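Long-range contact in beta-glucosidase (Saccharopolyspora erythraea D, PDB 5M6G), which probably hydrolyses terminal, non-reducing beta-D-glucosyl residues with release of beta-D-glucose, as a member of glycoside hydrolase family 3: residues P584-R589 against Q602-P607. Numbering follows the deposited sequence.
Sequences PMTWMR and QDPLFP
Trp587 faces both Leu605 and Phe606, a classic beta bulge in the C-terminal domain of this family 3 glycosidase. Trp587 and Phe606 form a single antiparallel, hydrogen-bonded bridge, and Leu605 is the extra residue. Trp587 N gives a straight bond to Phe606 O (2.9 Å, 164°). Trp587 O receives two weaker ones, from the backbone N of Leu605 and of Phe606. The aromatic rings form a T-shaped pair with planes at 88°. Phe606 turns its edge to one face of the indole, with CD2 3.9 Å from Trp587 CG. Trp587 CG is anti to its own backbone N (chi1 -161°), which lays the indole alongside Leu605 and Phe606, and Leu605 CD2 reaches Trp587 CD1 at 3.9 Å. Beyond this pair the indole packs on Leu416 and Ala558 of two neighbouring strands. With an alanine in place of Trp587, the Phe606 edge would probably lose its aromatic face and a gap would open against those strands. Nearby, Thr586 CG2 presses tightly on Pro604 CB at 3.4 Å, while its OG1 is hydrogen-bonded to OE2 of Glu199, a magnesium ligand. At the surface end, the extended Arg589 chain passes over the backbone of 603-605. Pro604 O sits over one face of the guanidinium. Asp603 OD1 lies at its edge and forms a salt bridge with Arg589 NH2 (3.0 Å). NH2 comes to OD1 from above the carboxylate plane.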
ATOM      1  N   PRO A 584      10.491 -13.355  -0.382  1.00 13.15           N
ATOM      2  CA  PRO A 584      10.834 -12.183   0.429  1.00 14.70           C
ATOM      3  C   PRO A 584      10.580 -12.362   1.918  1.00 14.92           C
ATOM      4  O   PRO A 584      11.003 -11.507   2.708  1.00 14.15           O
ATOM      5  CB  PRO A 584       9.904 -11.105  -0.154  1.00 14.54           C
ATOM      6  CG  PRO A 584       8.666 -11.892  -0.518  1.00 12.62           C
ATOM      7  CD  PRO A 584       9.184 -13.209  -1.059  1.00 12.92           C
ATOM      8  N   MET A 585       9.859 -13.414   2.313  1.00 16.29           N
ATOM      9  CA  MET A 585       9.681 -13.798   3.708  1.00 13.69           C
ATOM     10  C   MET A 585      10.115 -15.248   3.859  1.00 16.98           C
ATOM     11  O   MET A 585       9.972 -16.048   2.930  1.00 16.82           O
ATOM     12  CB  MET A 585       8.213 -13.666   4.192  1.00 15.61           C
ATOM     13  CG  MET A 585       7.721 -12.255   4.577  1.00 19.17           C
ATOM     14  SD  MET A 585       7.636 -11.167   3.151  1.00 27.95           S
ATOM     15  CE  MET A 585       6.668  -9.758   3.730  1.00 18.14           C
ATOM     16  N   THR A 586      10.643 -15.580   5.034  1.00 15.31           N
ATOM     17  CA  THR A 586      10.951 -16.967   5.360  1.00 14.86           C
ATOM     18  C   THR A 586       9.655 -17.756   5.550  1.00 13.76           C
ATOM     19  O   THR A 586       8.725 -17.292   6.215  1.00 14.85           O
ATOM     20  CB  THR A 586      11.808 -17.014   6.629  1.00 14.08           C
ATOM     21  OG1 THR A 586      13.070 -16.378   6.382  1.00 17.21           O
ATOM     22  CG2 THR A 586      12.056 -18.435   7.059  1.00 13.23           C
ATOM     23  N   TRP A 587       9.583 -18.952   4.974  1.00 13.64           N
ATOM     24  CA  TRP A 587       8.345 -19.728   4.955  1.00 13.13           C
ATOM     25  C   TRP A 587       8.359 -20.775   6.067  1.00 14.51           C
ATOM     26  O   TRP A 587       9.212 -21.670   6.070  1.00 14.28           O
ATOM     27  CB  TRP A 587       8.147 -20.394   3.595  1.00 12.68           C
ATOM     28  CG  TRP A 587       6.738 -20.829   3.337  1.00 15.93           C
ATOM     29  CD1 TRP A 587       6.009 -21.739   4.056  1.00 16.86           C
ATOM     30  CD2 TRP A 587       5.884 -20.382   2.271  1.00 12.89           C
ATOM     31  NE1 TRP A 587       4.749 -21.882   3.501  1.00 14.93           N
ATOM     32  CE2 TRP A 587       4.650 -21.056   2.409  1.00 14.61           C
ATOM     33  CE3 TRP A 587       6.043 -19.474   1.217  1.00 13.77           C
ATOM     34  CZ2 TRP A 587       3.583 -20.845   1.538  1.00 13.94           C
ATOM     35  CZ3 TRP A 587       4.974 -19.270   0.347  1.00 15.19           C
ATOM     36  CH2 TRP A 587       3.768 -19.953   0.512  1.00 13.96           C
ATOM     37  N   MET A 588       7.369 -20.706   6.958  1.00 13.13           N
ATOM     38  CA  MET A 588       7.352 -21.512   8.177  1.00 11.80           C
ATOM     39  C   MET A 588       7.210 -23.014   7.892  1.00 15.15           C
ATOM     40  O   MET A 588       6.510 -23.436   6.963  1.00 13.79           O
ATOM     41  CB  MET A 588       6.195 -21.064   9.073  1.00 13.62           C
ATOM     42  CG  MET A 588       4.820 -21.490   8.529  1.00 16.48           C
ATOM     43  SD  MET A 588       3.404 -20.680   9.266  1.00 19.10           S
ATOM     44  CE  MET A 588       3.121 -19.350   8.088  1.00 14.00           C
ATOM     45  N   ARG A 589       7.880 -23.832   8.726  1.00 11.76           N
ATOM     46  CA  ARG A 589       7.530 -25.247   8.826  1.00 14.13           C
ATOM     47  C   ARG A 589       6.276 -25.433   9.660  1.00 17.07           C
ATOM     48  O   ARG A 589       5.567 -26.434   9.511  1.00 14.87           O
ATOM     49  CB  ARG A 589       8.653 -26.068   9.475  1.00 14.55           C
ATOM     50  CG  ARG A 589       9.808 -26.409   8.579  1.00 18.68           C
ATOM     51  CD  ARG A 589      10.756 -27.415   9.251  1.00 14.29           C
ATOM     52  NE  ARG A 589      11.995 -27.511   8.490  1.00 14.01           N
ATOM     53  CZ  ARG A 589      12.130 -28.210   7.371  1.00 14.74           C
ATOM     54  NH1 ARG A 589      11.096 -28.883   6.871  1.00 14.71           N
ATOM     55  NH2 ARG A 589      13.296 -28.222   6.742  1.00 17.71           N
ATOM     56  N   GLN A 602      15.966 -20.677  13.306  1.00 16.65           N
ATOM     57  CA  GLN A 602      14.909 -21.654  13.088  1.00 14.83           C
ATOM     58  C   GLN A 602      15.052 -22.298  11.709  1.00 15.16           C
ATOM     59  O   GLN A 602      15.579 -21.700  10.765  1.00 16.29           O
ATOM     60  CB  GLN A 602      13.534 -20.997  13.230  1.00 14.58           C
ATOM     61  CG  GLN A 602      13.293 -20.413  14.598  1.00 13.35           C
ATOM     62  CD  GLN A 602      11.848 -20.078  14.840  1.00 16.31           C
ATOM     63  OE1 GLN A 602      11.113 -20.866  15.430  1.00 19.33           O
ATOM     64  NE2 GLN A 602      11.430 -18.890  14.410  1.00 14.86           N
ATOM     65  N   ASP A 603      14.575 -23.541  11.606  1.00 14.93           N
ATOM     66  CA  ASP A 603      14.688 -24.327  10.387  1.00 15.61           C
ATOM     67  C   ASP A 603      13.412 -24.152   9.569  1.00 14.20           C
ATOM     68  O   ASP A 603      12.377 -24.737   9.927  1.00 14.42           O
ATOM     69  CB  ASP A 603      14.908 -25.798  10.728  1.00 14.04           C
ATOM     70  CG  ASP A 603      15.340 -26.628   9.530  1.00 18.31           C
ATOM     71  OD1 ASP A 603      14.925 -26.320   8.399  1.00 19.44           O
ATOM     72  OD2 ASP A 603      16.105 -27.601   9.721  1.00 22.34           O
ATOM     73  N   PRO A 604      13.428 -23.393   8.478  1.00 13.94           N
ATOM     74  CA  PRO A 604      12.186 -23.111   7.759  1.00 12.24           C
ATOM     75  C   PRO A 604      11.866 -24.182   6.721  1.00 13.61           C
ATOM     76  O   PRO A 604      12.721 -24.966   6.310  1.00 12.94           O
ATOM     77  CB  PRO A 604      12.496 -21.772   7.072  1.00 15.07           C
ATOM     78  CG  PRO A 604      13.933 -21.918   6.691  1.00 14.68           C
ATOM     79  CD  PRO A 604      14.577 -22.713   7.852  1.00 14.51           C
ATOM     80  N   LEU A 605      10.598 -24.192   6.293  1.00 15.60           N
ATOM     81  CA  LEU A 605      10.216 -25.010   5.142  1.00 15.91           C
ATOM     82  C   LEU A 605      10.942 -24.542   3.885  1.00 15.76           C
ATOM     83  O   LEU A 605      11.509 -25.354   3.145  1.00 15.24           O
ATOM     84  CB  LEU A 605       8.701 -24.963   4.935  1.00 13.61           C
ATOM     85  CG  LEU A 605       8.161 -25.849   3.813  1.00 14.65           C
ATOM     86  CD1 LEU A 605       8.414 -27.329   4.145  1.00 16.76           C
ATOM     87  CD2 LEU A 605       6.677 -25.596   3.587  1.00 14.01           C
ATOM     88  N   PHE A 606      10.925 -23.226   3.623  1.00 12.37           N
ATOM     89  CA  PHE A 606      11.695 -22.597   2.555  1.00 12.92           C
ATOM     90  C   PHE A 606      12.368 -21.348   3.112  1.00 13.68           C
ATOM     91  O   PHE A 606      11.690 -20.506   3.731  1.00 13.00           O
ATOM     92  CB  PHE A 606      10.813 -22.196   1.349  1.00 13.67           C
ATOM     93  CG  PHE A 606       9.957 -23.304   0.810  1.00 17.71           C
ATOM     94  CD1 PHE A 606      10.508 -24.313   0.046  1.00 14.81           C
ATOM     95  CD2 PHE A 606       8.590 -23.312   1.043  1.00 17.35           C
ATOM     96  CE1 PHE A 606       9.711 -25.332  -0.465  1.00 16.04           C
ATOM     97  CE2 PHE A 606       7.786 -24.328   0.528  1.00 18.88           C
ATOM     98  CZ  PHE A 606       8.353 -25.340  -0.211  1.00 14.41           C
ATOM     99  N   PRO A 607      13.664 -21.151   2.881  1.00 14.82           N
ATOM    100  CA  PRO A 607      14.343 -19.963   3.408  1.00 13.49           C
ATOM    101  C   PRO A 607      14.079 -18.727   2.559  1.00 16.58           C
ATOM    102  O   PRO A 607      13.672 -18.798   1.398  1.00 15.32           O
ATOM    103  CB  PRO A 607      15.823 -20.342   3.339  1.00 15.12           C
ATOM    104  CG  PRO A 607      15.890 -21.236   2.108  1.00 13.25           C
ATOM    105  CD  PRO A 607      14.569 -21.997   2.080  1.00 13.29           C
TER